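Local coordinates for YcgJ protein (Bacillus subtilis, PDB 1XXL), which is probably an S-adenosylmethionine-dependent methyltransferase whose substrate is not established, at residues A96-R108 with S147-F161. Sequence-based numbering, arbitrary orientation.
Sequences AAHHFSDVRKAVR and SHVRESSLSEWQAMF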
# COMPACT_ATOMS: atom_id res chain seq x y z
N ALA A 96 1.75 -0.79 0.81
CA ALA A 96 2.84 -1.75 0.96
C ALA A 96 3.23 -2.44 -0.35
O ALA A 96 4.37 -2.82 -0.50
CB ALA A 96 2.44 -2.80 2.00
N ALA A 97 2.29 -2.62 -1.26
CA ALA A 97 2.54 -3.42 -2.49
C ALA A 97 3.70 -2.92 -3.34
O ALA A 97 4.41 -3.73 -3.96
CB ALA A 97 1.29 -3.51 -3.33
N HIS A 98 3.90 -1.61 -3.37
CA HIS A 98 5.01 -1.05 -4.15
C HIS A 98 6.39 -1.47 -3.65
O HIS A 98 7.38 -1.28 -4.35
CB HIS A 98 4.91 0.49 -4.28
CG HIS A 98 4.93 1.23 -2.98
ND1 HIS A 98 3.77 1.58 -2.31
CD2 HIS A 98 5.95 1.74 -2.26
CE1 HIS A 98 4.09 2.25 -1.21
NE2 HIS A 98 5.41 2.34 -1.15
N HIS A 99 6.45 -2.06 -2.46
CA HIS A 99 7.68 -2.61 -1.89
C HIS A 99 7.83 -4.12 -2.09
O HIS A 99 8.87 -4.65 -1.75
CB HIS A 99 7.74 -2.34 -0.38
CG HIS A 99 7.97 -0.91 -0.02
ND1 HIS A 99 7.26 -0.28 0.98
CD2 HIS A 99 8.82 0.01 -0.53
CE1 HIS A 99 7.68 0.97 1.08
NE2 HIS A 99 8.62 1.17 0.16
N PHE A 100 6.83 -4.81 -2.64
CA PHE A 100 6.92 -6.26 -2.85
C PHE A 100 7.99 -6.58 -3.88
O PHE A 100 8.03 -5.95 -4.91
CB PHE A 100 5.60 -6.85 -3.37
CG PHE A 100 4.46 -6.80 -2.41
CD1 PHE A 100 4.63 -6.49 -1.08
CD2 PHE A 100 3.19 -7.10 -2.85
CE1 PHE A 100 3.54 -6.49 -0.22
CE2 PHE A 100 2.11 -7.10 -2.00
CZ PHE A 100 2.30 -6.80 -0.68
N SER A 101 8.82 -7.58 -3.63
CA SER A 101 9.85 -7.99 -4.59
C SER A 101 9.23 -8.73 -5.79
O SER A 101 9.82 -8.76 -6.87
CB SER A 101 10.90 -8.88 -3.91
OG SER A 101 10.29 -10.06 -3.43
N ASP A 102 8.06 -9.35 -5.58
CA ASP A 102 7.36 -10.08 -6.63
C ASP A 102 5.85 -10.00 -6.40
O ASP A 102 5.24 -10.88 -5.80
CB ASP A 102 7.87 -11.54 -6.70
CG ASP A 102 7.33 -12.32 -7.89
OD1 ASP A 102 6.41 -11.87 -8.60
OD2 ASP A 102 7.84 -13.43 -8.11
N VAL A 103 5.27 -8.93 -6.89
CA VAL A 103 3.85 -8.64 -6.66
C VAL A 103 2.93 -9.74 -7.22
O VAL A 103 1.93 -10.09 -6.60
CB VAL A 103 3.46 -7.20 -7.15
CG1 VAL A 103 3.69 -7.01 -8.66
CG2 VAL A 103 2.02 -6.90 -6.77
N ARG A 104 3.31 -10.33 -8.37
CA ARG A 104 2.53 -11.42 -8.96
C ARG A 104 2.41 -12.64 -8.02
O ARG A 104 1.35 -13.21 -7.88
CB ARG A 104 3.15 -11.86 -10.29
CG ARG A 104 2.95 -10.91 -11.48
CD ARG A 104 1.50 -10.83 -11.96
NE ARG A 104 0.78 -12.11 -12.11
CZ ARG A 104 -0.19 -12.37 -12.99
NH1 ARG A 104 -0.58 -11.48 -13.92
NH2 ARG A 104 -0.74 -13.57 -12.99
N LYS A 105 3.52 -13.02 -7.41
CA LYS A 105 3.54 -14.08 -6.40
C LYS A 105 2.80 -13.65 -5.11
O LYS A 105 2.11 -14.47 -4.50
CB LYS A 105 4.98 -14.49 -6.11
CG LYS A 105 5.16 -15.61 -5.07
CD LYS A 105 4.19 -16.80 -5.26
CE LYS A 105 4.74 -18.08 -4.58
NZ LYS A 105 3.93 -19.28 -4.99
N ALA A 106 2.91 -12.38 -4.71
CA ALA A 106 2.15 -11.84 -3.54
C ALA A 106 0.63 -12.04 -3.71
O ALA A 106 -0.03 -12.57 -2.81
CB ALA A 106 2.48 -10.37 -3.32
N VAL A 107 0.08 -11.65 -4.86
CA VAL A 107 -1.35 -11.77 -5.13
C VAL A 107 -1.80 -13.21 -5.17
O VAL A 107 -2.90 -13.54 -4.75
CB VAL A 107 -1.77 -11.09 -6.47
CG1 VAL A 107 -3.27 -11.32 -6.76
CG2 VAL A 107 -1.48 -9.59 -6.39
N ARG A 108 -0.93 -14.08 -5.69
CA ARG A 108 -1.22 -15.50 -5.73
C ARG A 108 -1.35 -16.03 -4.29
O ARG A 108 -2.25 -16.81 -3.97
CB ARG A 108 -0.11 -16.20 -6.53
CG ARG A 108 -0.35 -17.64 -6.90
CD ARG A 108 0.89 -18.24 -7.62
NE ARG A 108 1.57 -17.23 -8.45
CZ ARG A 108 2.84 -17.28 -8.87
NH1 ARG A 108 3.62 -18.34 -8.61
NH2 ARG A 108 3.34 -16.27 -9.59
N SER A 147 14.03 1.37 -1.33
CA SER A 147 13.19 0.20 -1.05
C SER A 147 12.08 -0.00 -2.11
O SER A 147 11.52 -1.11 -2.25
CB SER A 147 12.55 0.39 0.33
OG SER A 147 12.31 -0.86 0.91
N HIS A 148 11.75 1.07 -2.84
CA HIS A 148 10.70 1.08 -3.85
C HIS A 148 11.04 0.09 -4.95
O HIS A 148 12.14 0.12 -5.49
CB HIS A 148 10.56 2.47 -4.46
CG HIS A 148 9.42 2.60 -5.42
ND1 HIS A 148 8.15 2.93 -5.01
CD2 HIS A 148 9.35 2.45 -6.76
CE1 HIS A 148 7.34 2.98 -6.06
NE2 HIS A 148 8.05 2.70 -7.14
N VAL A 149 10.11 -0.81 -5.24
CA VAL A 149 10.31 -1.79 -6.32
C VAL A 149 9.52 -1.31 -7.52
O VAL A 149 10.09 -0.93 -8.53
CB VAL A 149 9.88 -3.21 -5.89
CG1 VAL A 149 9.95 -4.17 -7.06
CG2 VAL A 149 10.78 -3.71 -4.73
N ARG A 150 8.19 -1.31 -7.42
CA ARG A 150 7.37 -0.80 -8.52
C ARG A 150 5.96 -0.58 -8.04
O ARG A 150 5.44 -1.41 -7.31
CB ARG A 150 7.37 -1.78 -9.72
CG ARG A 150 6.31 -1.42 -10.77
CD ARG A 150 6.33 -2.27 -12.02
NE ARG A 150 5.16 -1.95 -12.84
CZ ARG A 150 5.03 -0.86 -13.60
NH1 ARG A 150 6.03 0.03 -13.68
NH2 ARG A 150 3.90 -0.67 -14.28
N GLU A 151 5.35 0.54 -8.45
CA GLU A 151 3.93 0.73 -8.31
C GLU A 151 3.28 0.38 -9.65
O GLU A 151 3.58 0.98 -10.71
CB GLU A 151 3.56 2.13 -7.78
CG GLU A 151 3.79 3.33 -8.67
CD GLU A 151 4.13 4.60 -7.86
OE1 GLU A 151 3.20 5.39 -7.55
OE2 GLU A 151 5.32 4.79 -7.52
N SER A 152 2.43 -0.65 -9.58
CA SER A 152 1.78 -1.21 -10.74
C SER A 152 0.69 -0.27 -11.24
O SER A 152 0.18 0.59 -10.49
CB SER A 152 1.15 -2.58 -10.40
OG SER A 152 2.10 -3.55 -9.98
N SER A 153 0.34 -0.43 -12.52
CA SER A 153 -0.81 0.28 -13.09
C SER A 153 -2.11 -0.42 -12.70
O SER A 153 -2.09 -1.57 -12.25
CB SER A 153 -0.65 0.36 -14.62
OG SER A 153 -0.83 -0.90 -15.21
N LEU A 154 -3.25 0.25 -12.90
CA LEU A 154 -4.57 -0.36 -12.64
C LEU A 154 -4.90 -1.53 -13.57
O LEU A 154 -5.51 -2.52 -13.15
CB LEU A 154 -5.69 0.69 -12.68
CG LEU A 154 -5.52 1.83 -11.64
CD1 LEU A 154 -6.70 2.78 -11.72
CD2 LEU A 154 -5.33 1.32 -10.26
N SER A 155 -4.51 -1.42 -14.83
CA SER A 155 -4.51 -2.55 -15.77
C SER A 155 -3.83 -3.76 -15.23
O SER A 155 -4.36 -4.86 -15.33
CB SER A 155 -3.68 -2.17 -17.00
OG SER A 155 -4.53 -1.60 -17.89
N GLU A 156 -2.62 -3.57 -14.75
CA GLU A 156 -1.86 -4.66 -14.18
C GLU A 156 -2.56 -5.30 -12.98
O GLU A 156 -2.58 -6.51 -12.88
CB GLU A 156 -0.45 -4.22 -13.82
CG GLU A 156 0.39 -3.94 -15.06
CD GLU A 156 1.75 -3.33 -14.75
OE1 GLU A 156 2.69 -3.60 -15.54
OE2 GLU A 156 1.89 -2.57 -13.76
N TRP A 157 -3.12 -4.49 -12.08
CA TRP A 157 -3.88 -5.05 -10.95
C TRP A 157 -5.08 -5.82 -11.40
O TRP A 157 -5.38 -6.88 -10.87
CB TRP A 157 -4.36 -3.95 -10.00
CG TRP A 157 -3.27 -3.42 -9.11
CD1 TRP A 157 -2.76 -2.16 -9.12
CD2 TRP A 157 -2.57 -4.14 -8.11
NE1 TRP A 157 -1.80 -2.05 -8.15
CE2 TRP A 157 -1.65 -3.25 -7.52
CE3 TRP A 157 -2.65 -5.45 -7.63
CZ2 TRP A 157 -0.79 -3.63 -6.47
CZ3 TRP A 157 -1.80 -5.84 -6.58
CH2 TRP A 157 -0.88 -4.93 -6.01
N GLN A 158 -5.81 -5.28 -12.38
CA GLN A 158 -6.96 -6.00 -12.92
C GLN A 158 -6.56 -7.36 -13.50
O GLN A 158 -7.28 -8.34 -13.28
CB GLN A 158 -7.68 -5.18 -13.97
CG GLN A 158 -8.36 -3.99 -13.41
CD GLN A 158 -8.83 -3.09 -14.48
OE1 GLN A 158 -9.51 -3.51 -15.39
NE2 GLN A 158 -8.48 -1.84 -14.38
N ALA A 159 -5.44 -7.41 -14.22
CA ALA A 159 -4.97 -8.66 -14.86
C ALA A 159 -4.51 -9.67 -13.81
O ALA A 159 -4.82 -10.85 -13.91
CB ALA A 159 -3.85 -8.37 -15.84
N MSE A 160 -3.78 -9.20 -12.79
CA MSE A 160 -3.39 -10.06 -11.65
C MSE A 160 -4.58 -10.61 -10.85
O MSE A 160 -4.58 -11.76 -10.43
CB MSE A 160 -2.45 -9.31 -10.73
CG MSE A 160 -1.16 -8.91 -11.40
SE MSE A 160 0.28 -8.29 -10.17
CE MSE A 160 -0.12 -6.35 -10.15
N PHE A 161 -5.59 -9.79 -10.62
CA PHE A 161 -6.78 -10.27 -9.93
C PHE A 161 -7.47 -11.35 -10.75
O PHE A 161 -7.82 -12.40 -10.21
CB PHE A 161 -7.75 -9.15 -9.64
CG PHE A 161 -7.43 -8.36 -8.41
CD1 PHE A 161 -6.11 -8.13 -8.02
CD2 PHE A 161 -8.45 -7.82 -7.64
CE1 PHE A 161 -5.84 -7.38 -6.88
CE2 PHE A 161 -8.16 -7.05 -6.52
CZ PHE A 161 -6.87 -6.84 -6.14
O HOH W 1 5.58 -3.99 -6.51
O HOH W 2 11.51 -3.52 -1.12
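Trp157 turns the outer rim of its indole to Ala97 and Val107 and packs against Val103, joining helix 154-163 to helix 103-113 of the Rossmann-like methyltransferase fold and to the 3-10 turn 97-99 that precedes it. Ala97 CB lies in the ring plane, 3.7 Å from Trp157 CH2, and Val107 CG2 meets the same edge at CZ3. Val103 sends CG2 anti to its backbone N, which brings that methyl to 3.6 Å from Trp157 CH2, while CG1 faces the selenium of Met160, a selenomethionine. Met160 CE and Ser152 CB lie over the same face of the indole, offset toward its rim. Replacing Trp157 with an alanine would probably leave a gap between Ala97, Val103 and Val107, and Met160 CE without its flat support. The axes of segments 103-108 and 154-161 come within 10.4 Å at 43°. On the outer flank the Arg104 chain, bent at chi2 and chi3, folds across Met160, whose CA sits over one face of the guanidinium.

Beyond the helices the contact turns polar. Water 1 donates to both Ala97 O and Arg150 O, and water 2 links His99 O to Ser147 O in the same way. The His98 and His148 rings are slid apart and barely overlap; Asp124 holds His98 ND1, and Asn138 holds His148 NE2. His98 O takes two backbone donors: Val149 N at 2.9 Å, nearly in line with the carbonyl, and Arg150 N at 3.2 Å, tilted 22° from its plane.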